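ThiJ/PfpI family protein (Pseudomonas syringae pv. tomato, PDB 3EWN) is of unknown function but belongs to the DJ-1/PfpI family, whose fold is related to that of class I glutamine amidotransferases. Local coordinates at residues P32-V36 with M37-G41; P74-T77 with F78-P82; T171-G174 with V175-L179. One frame throughout, in Å; residues are numbered along the deposited sequence.

Contact 1 (P32-V36 with M37-G41)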
loop_
_atom_site.group_PDB
_atom_site.type_symbol
_atom_site.label_atom_id
_atom_site.label_comp_id
_atom_site.label_asym_id
_atom_site.label_seq_id
_atom_site.Cartn_x
_atom_site.Cartn_y
_atom_site.Cartn_z
ATOM N N PRO A 32 2.597 16.875 -0.202
ATOM C CA PRO A 32 2.255 16.805 -1.623
ATOM C C PRO A 32 3.333 16.076 -2.418
ATOM O O PRO A 32 4.522 16.296 -2.205
ATOM C CB PRO A 32 2.146 18.276 -2.026
ATOM C CG PRO A 32 1.711 18.950 -0.749
ATOM C CD PRO A 32 2.587 18.269 0.277
ATOM N N GLY A 33 2.918 15.190 -3.316
ATOM C CA GLY A 33 3.889 14.488 -4.133
ATOM C C GLY A 33 4.516 13.242 -3.542
ATOM O O GLY A 33 5.381 12.633 -4.166
HETATM N N MSE A 34 4.103 12.856 -2.342
HETATM C CA MSE A 34 4.659 11.651 -1.739
HETATM C C MSE A 34 4.186 10.437 -2.539
HETATM O O MSE A 34 3.184 10.513 -3.247
HETATM C CB MSE A 34 4.178 11.516 -0.298
HETATM C CG MSE A 34 2.686 11.237 -0.184
HETATM SE SE MSE A 34 2.128 10.949 1.619
HETATM C CE MSE A 34 0.241 10.980 1.341
ATOM N N THR A 35 4.917 9.329 -2.444
ATOM C CA THR A 35 4.527 8.105 -3.128
ATOM C C THR A 35 3.630 7.462 -2.085
ATOM O O THR A 35 4.103 7.058 -1.030
ATOM C CB THR A 35 5.751 7.204 -3.421
ATOM O OG1 THR A 35 6.650 7.898 -4.296
ATOM C CG2 THR A 35 5.312 5.902 -4.084
ATOM N N VAL A 36 2.336 7.367 -2.370
ATOM C CA VAL A 36 1.407 6.845 -1.379
ATOM C C VAL A 36 1.695 5.445 -0.836
ATOM O O VAL A 36 1.469 5.192 0.348
ATOM C CB VAL A 36 -0.065 6.947 -1.881
ATOM C CG1 VAL A 36 -0.371 5.853 -2.883
ATOM C CG2 VAL A 36 -1.017 6.903 -0.699
HETATM N N MSE A 37 2.207 4.542 -1.667
HETATM C CA MSE A 37 2.515 3.195 -1.182
HETATM C C MSE A 37 3.555 3.280 -0.051
HETATM O O MSE A 37 3.585 2.440 0.848
HETATM C CB MSE A 37 3.044 2.325 -2.332
HETATM C CG MSE A 37 3.370 0.878 -1.956
HETATM SE SE MSE A 37 1.947 -0.145 -1.135
HETATM C CE MSE A 37 3.042 -1.385 -0.193
ATOM N N ASP A 38 4.407 4.300 -0.104
ATOM C CA ASP A 38 5.435 4.490 0.921
ATOM C C ASP A 38 4.796 4.662 2.285
ATOM O O ASP A 38 5.345 4.240 3.301
ATOM C CB ASP A 38 6.273 5.736 0.617
ATOM C CG ASP A 38 7.212 5.535 -0.539
ATOM O OD1 ASP A 38 7.026 4.556 -1.295
ATOM O OD2 ASP A 38 8.135 6.365 -0.694
ATOM N N LEU A 39 3.635 5.304 2.294
ATOM C CA LEU A 39 2.892 5.555 3.519
ATOM C C LEU A 39 2.016 4.373 3.919
ATOM O O LEU A 39 2.039 3.932 5.068
ATOM C CB LEU A 39 1.999 6.787 3.337
ATOM C CG LEU A 39 0.987 7.106 4.441
ATOM C CD1 LEU A 39 1.713 7.601 5.677
ATOM C CD2 LEU A 39 0.011 8.157 3.948
ATOM N N VAL A 40 1.255 3.857 2.958
ATOM C CA VAL A 40 0.320 2.765 3.208
ATOM C C VAL A 40 0.897 1.389 3.539
ATOM O O VAL A 40 0.288 0.638 4.299
ATOM C CB VAL A 40 -0.679 2.655 2.033
ATOM C CG1 VAL A 40 -1.576 1.440 2.200
ATOM C CG2 VAL A 40 -1.525 3.928 1.978
ATOM N N GLY A 41 2.048 1.042 2.971
ATOM C CA GLY A 41 2.638 -0.245 3.301
ATOM C C GLY A 41 2.813 -0.258 4.811
ATOM O O GLY A 41 2.331 -1.160 5.496
#
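At the junction where the loop after strand 25-29 of the DJ-1/PfpI fold runs into helix 36-46, the backbone carbonyls of Thr35 and Val36 accept amides from the first turn, those of Asp38, Leu39 and Val40. Asp38 N reaches Thr35 O at 2.9 Å, while Val36 O takes two bonds, the Val40 N-H running much straighter to it (172°) than the Leu39 N-H (133°). Thr35 turns its methyl, not its hydroxyl, to Asp38, whose carboxylate crosses it at a slant: with Thr35 CG2 anti to the backbone N, that methyl lies 3.5 Å from Asp38 OD1. The Thr35 hydroxyl is instead hydrogen-bonded to Asp67 and to a bound glycerol, and Asp38 OD2 receives a weak bond from the Gly92 amide. Val36 and Val40 run parallel off the same flank of the helix, Val36 CG2 to Val40 CG2 4.0 Å, both packing against Val40 of the second subunit. Selenomethionine Met34, extended beyond CG, slants toward Leu39 and brings its terminal CE to 3.8 Å from Leu39 CD2.

Contact 2 (P74-T77 with F78-P82)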
loop_
_atom_site.group_PDB
_atom_site.type_symbol
_atom_site.label_atom_id
_atom_site.label_comp_id
_atom_site.label_asym_id
_atom_site.label_seq_id
_atom_site.Cartn_x
_atom_site.Cartn_y
_atom_site.Cartn_z
ATOM N N PRO A 74 -4.913 14.841 6.057
ATOM C CA PRO A 74 -4.119 14.808 7.291
ATOM C C PRO A 74 -5.042 14.871 8.504
ATOM O O PRO A 74 -6.168 15.356 8.399
ATOM C CB PRO A 74 -3.254 16.065 7.187
ATOM C CG PRO A 74 -3.177 16.328 5.708
ATOM C CD PRO A 74 -4.571 16.014 5.236
ATOM N N THR A 75 -4.568 14.391 9.650
ATOM C CA THR A 75 -5.371 14.429 10.871
ATOM C C THR A 75 -4.681 15.261 11.944
ATOM O O THR A 75 -5.209 15.443 13.043
ATOM C CB THR A 75 -5.639 13.020 11.434
ATOM O OG1 THR A 75 -4.397 12.355 11.689
ATOM C CG2 THR A 75 -6.472 12.207 10.453
ATOM N N ALA A 76 -3.500 15.772 11.614
ATOM C CA ALA A 76 -2.735 16.597 12.536
ATOM C C ALA A 76 -1.775 17.489 11.767
ATOM O O ALA A 76 -1.408 17.187 10.631
ATOM C CB ALA A 76 -1.956 15.712 13.509
ATOM N N THR A 77 -1.384 18.597 12.387
ATOM C CA THR A 77 -0.437 19.532 11.793
ATOM C C THR A 77 0.802 19.483 12.672
ATOM O O THR A 77 0.791 18.833 13.716
ATOM C CB THR A 77 -0.980 20.971 11.792
ATOM O OG1 THR A 77 -1.175 21.412 13.142
ATOM C CG2 THR A 77 -2.308 21.037 11.047
ATOM N N PHE A 78 1.864 20.162 12.258
ATOM C CA PHE A 78 3.091 20.171 13.043
ATOM C C PHE A 78 2.813 20.735 14.432
ATOM O O PHE A 78 3.562 20.483 15.376
ATOM C CB PHE A 78 4.169 21.015 12.355
ATOM C CG PHE A 78 4.496 20.564 10.960
ATOM C CD1 PHE A 78 4.404 19.222 10.608
ATOM C CD2 PHE A 78 4.919 21.482 10.004
ATOM C CE1 PHE A 78 4.732 18.798 9.322
ATOM C CE2 PHE A 78 5.251 21.068 8.714
ATOM C CZ PHE A 78 5.155 19.724 8.373
ATOM N N GLY A 79 1.727 21.494 14.548
ATOM C CA GLY A 79 1.363 22.083 15.823
ATOM C C GLY A 79 0.509 21.198 16.713
ATOM O O GLY A 79 0.643 21.243 17.936
ATOM N N THR A 80 -0.371 20.393 16.124
ATOM C CA THR A 80 -1.233 19.528 16.923
ATOM C C THR A 80 -0.694 18.112 17.122
ATOM O O THR A 80 -1.274 17.319 17.863
ATOM C CB THR A 80 -2.659 19.448 16.328
ATOM O OG1 THR A 80 -2.606 18.900 15.005
ATOM C CG2 THR A 80 -3.289 20.840 16.276
ATOM N N CYS A 81 0.410 17.787 16.461
ATOM C CA CYS A 81 1.002 16.463 16.623
ATOM C C CYS A 81 1.616 16.376 18.020
ATOM O O CYS A 81 2.283 17.309 18.462
ATOM C CB CYS A 81 2.093 16.238 15.576
ATOM S SG CYS A 81 2.941 14.645 15.709
ATOM N N PRO A 82 1.389 15.264 18.737
ATOM C CA PRO A 82 1.956 15.113 20.083
ATOM C C PRO A 82 3.460 15.391 20.116
ATOM O O PRO A 82 4.166 15.155 19.131
ATOM C CB PRO A 82 1.630 13.665 20.428
ATOM C CG PRO A 82 0.293 13.474 19.776
ATOM C CD PRO A 82 0.481 14.145 18.421
HETATM O O HOH W 1 -5.268 18.526 14.530
#
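Thr80 OG1 is gripped by two partners, the backbone amide of Thr77 and a water. Thr77 N donates to Thr80 OG1 over 2.9 Å along a nearly straight N-H (170°), and the water lies 2.7 Å from Thr80 OG1, with a longer, weak bond to Thr75 O. The hydroxyl reaches back to the strand because chi1 of 61° sets OG1 between the backbone N and carbonyl carbon of Thr80; there it also rests against Ala76, with Thr80 OG1 3.6 Å from Ala76 CB. Thr77 answers in the other direction. Its own OG1 accepts the Thr80 amide, Thr77 OG1 to Thr80 N 3.3 Å, so each threonine uses its hydroxyl to take the main-chain N-H of the other. This reciprocal pattern has the bonding of a capping box, here round a single turn of helical backbone at 78-80 rather than a true helix; the turn follows strand 76-77 on the edge of the central sheet. Thr77 O then accepts Cys81 N at 3.0 Å and takes a weak bond from Thr80 N as well. Cys81 CB packs 3.4 Å from Thr77 O. Beyond the turn, the Phe78 ring stacks with Phe109 of helix 104-114, and Arg113 of that helix binds the carbonyl oxygens of Cys81 and Pro82. The paired threonine bonds tie both ends of the turn together, which probably restricts how the chain leaves the strand.

Contact 3 (T171-G174 with V175-L179)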
loop_
_atom_site.group_PDB
_atom_site.type_symbol
_atom_site.label_atom_id
_atom_site.label_comp_id
_atom_site.label_asym_id
_atom_site.label_seq_id
_atom_site.Cartn_x
_atom_site.Cartn_y
_atom_site.Cartn_z
ATOM N N THR A 171 15.155 2.154 8.959
ATOM C CA THR A 171 14.766 2.624 7.638
ATOM C C THR A 171 14.532 1.491 6.648
ATOM O O THR A 171 15.195 0.453 6.698
ATOM C CB THR A 171 15.837 3.586 7.056
ATOM O OG1 THR A 171 17.131 2.970 7.125
ATOM C CG2 THR A 171 15.862 4.893 7.832
ATOM N N GLY A 172 13.567 1.698 5.758
ATOM C CA GLY A 172 13.261 0.707 4.745
ATOM C C GLY A 172 13.691 1.235 3.392
ATOM O O GLY A 172 13.767 2.447 3.194
ATOM N N ALA A 173 13.977 0.337 2.456
ATOM C CA ALA A 173 14.403 0.748 1.127
ATOM C C ALA A 173 13.241 1.267 0.285
ATOM O O ALA A 173 12.233 1.731 0.814
ATOM C CB ALA A 173 15.094 -0.408 0.420
ATOM N N GLY A 174 13.384 1.175 -1.031
ATOM C CA GLY A 174 12.356 1.667 -1.925
ATOM C C GLY A 174 10.948 1.121 -1.772
ATOM O O GLY A 174 10.732 -0.038 -1.420
ATOM N N VAL A 175 9.992 2.003 -2.048
ATOM C CA VAL A 175 8.556 1.731 -2.013
ATOM C C VAL A 175 8.029 0.513 -1.242
ATOM O O VAL A 175 7.754 0.602 -0.040
ATOM C CB VAL A 175 8.011 1.675 -3.461
ATOM C CG1 VAL A 175 6.494 1.671 -3.456
ATOM C CG2 VAL A 175 8.549 2.873 -4.258
ATOM N N THR A 176 7.876 -0.615 -1.931
ATOM C CA THR A 176 7.325 -1.819 -1.315
ATOM C C THR A 176 8.065 -2.347 -0.094
ATOM O O THR A 176 7.515 -3.142 0.669
ATOM C CB THR A 176 7.182 -2.955 -2.349
ATOM O OG1 THR A 176 8.464 -3.273 -2.897
ATOM C CG2 THR A 176 6.247 -2.526 -3.476
ATOM N N ALA A 177 9.305 -1.908 0.103
ATOM C CA ALA A 177 10.078 -2.339 1.266
ATOM C C ALA A 177 9.350 -1.948 2.556
ATOM O O ALA A 177 9.597 -2.512 3.624
ATOM C CB ALA A 177 11.468 -1.700 1.234
ATOM N N GLY A 178 8.453 -0.974 2.449
ATOM C CA GLY A 178 7.705 -0.516 3.611
ATOM C C GLY A 178 6.948 -1.618 4.327
ATOM O O GLY A 178 6.741 -1.549 5.538
ATOM N N LEU A 179 6.520 -2.633 3.584
ATOM C CA LEU A 179 5.796 -3.746 4.191
ATOM C C LEU A 179 6.697 -4.569 5.105
ATOM O O LEU A 179 6.289 -4.967 6.197
ATOM C CB LEU A 179 5.213 -4.648 3.107
ATOM C CG LEU A 179 4.008 -4.091 2.357
ATOM C CD1 LEU A 179 3.697 -4.978 1.157
ATOM C CD2 LEU A 179 2.813 -4.015 3.305
#
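The tight bend between strand 169-172 and helix 177-189 is a type II' beta turn running from Gly174 to Ala177. Its closing bond goes from Ala177 N to Gly174 O, 2.8 Å long and close to straight at 166°. The Ala177 methyl folds in beside the same oxygen: Ala177 CB is 3.2 Å from Gly174 O and 3.5 Å from Ala173 N. From the strand side, Ala173 CB meets Ala177 CB at 3.9 Å, one methyl against the other. The bend is the turn of a strand-turn-helix connection beside the central sheet of the DJ-1/PfpI fold, in which strand 169-172 lies between strands 119-123 and 163-166; the backbone of Gly172 is bonded to Ser122 and Cys124. Val175 occupies the first corner of the turn, with positive phi (19°), unusual for a branched residue. Its side chain packs on Met37 and Asp38 of helix 36-46 and on Cys124. The second subunit covers this bend too: the Thr176 hydroxyl bonds to Ser202 O of that subunit and to Arg162 of its own chain, and Leu179 packs on Leu179 of the second subunit. Within the first helical turn, Gly178 N bonds to Val175 O at 3.0 Å as the chain winds into the helix.

Along the chain the contacts come in series, 1, 2, 3, all within the one DJ-1/PfpI fold. Contacts 1 and 3 are neighbours, their centres about 11 Å apart: the start of helix 36-46 packs against the bend before helix 177-189, with Asp38 OD1 3.3 Å from Val175 CA, and both touch the second subunit. Contact 2 stands apart, its centre about 18 Å from that of contact 1 and 24 Å from that of contact 3, and meets no other chain of the assembly. Contacts 1 and 3 thus bring two helix starts together where the second subunit of the assembly packs, while contact 2 lies at the strand 76-77 edge of the seven-stranded sheet that also contains strand 169-172 of contact 3.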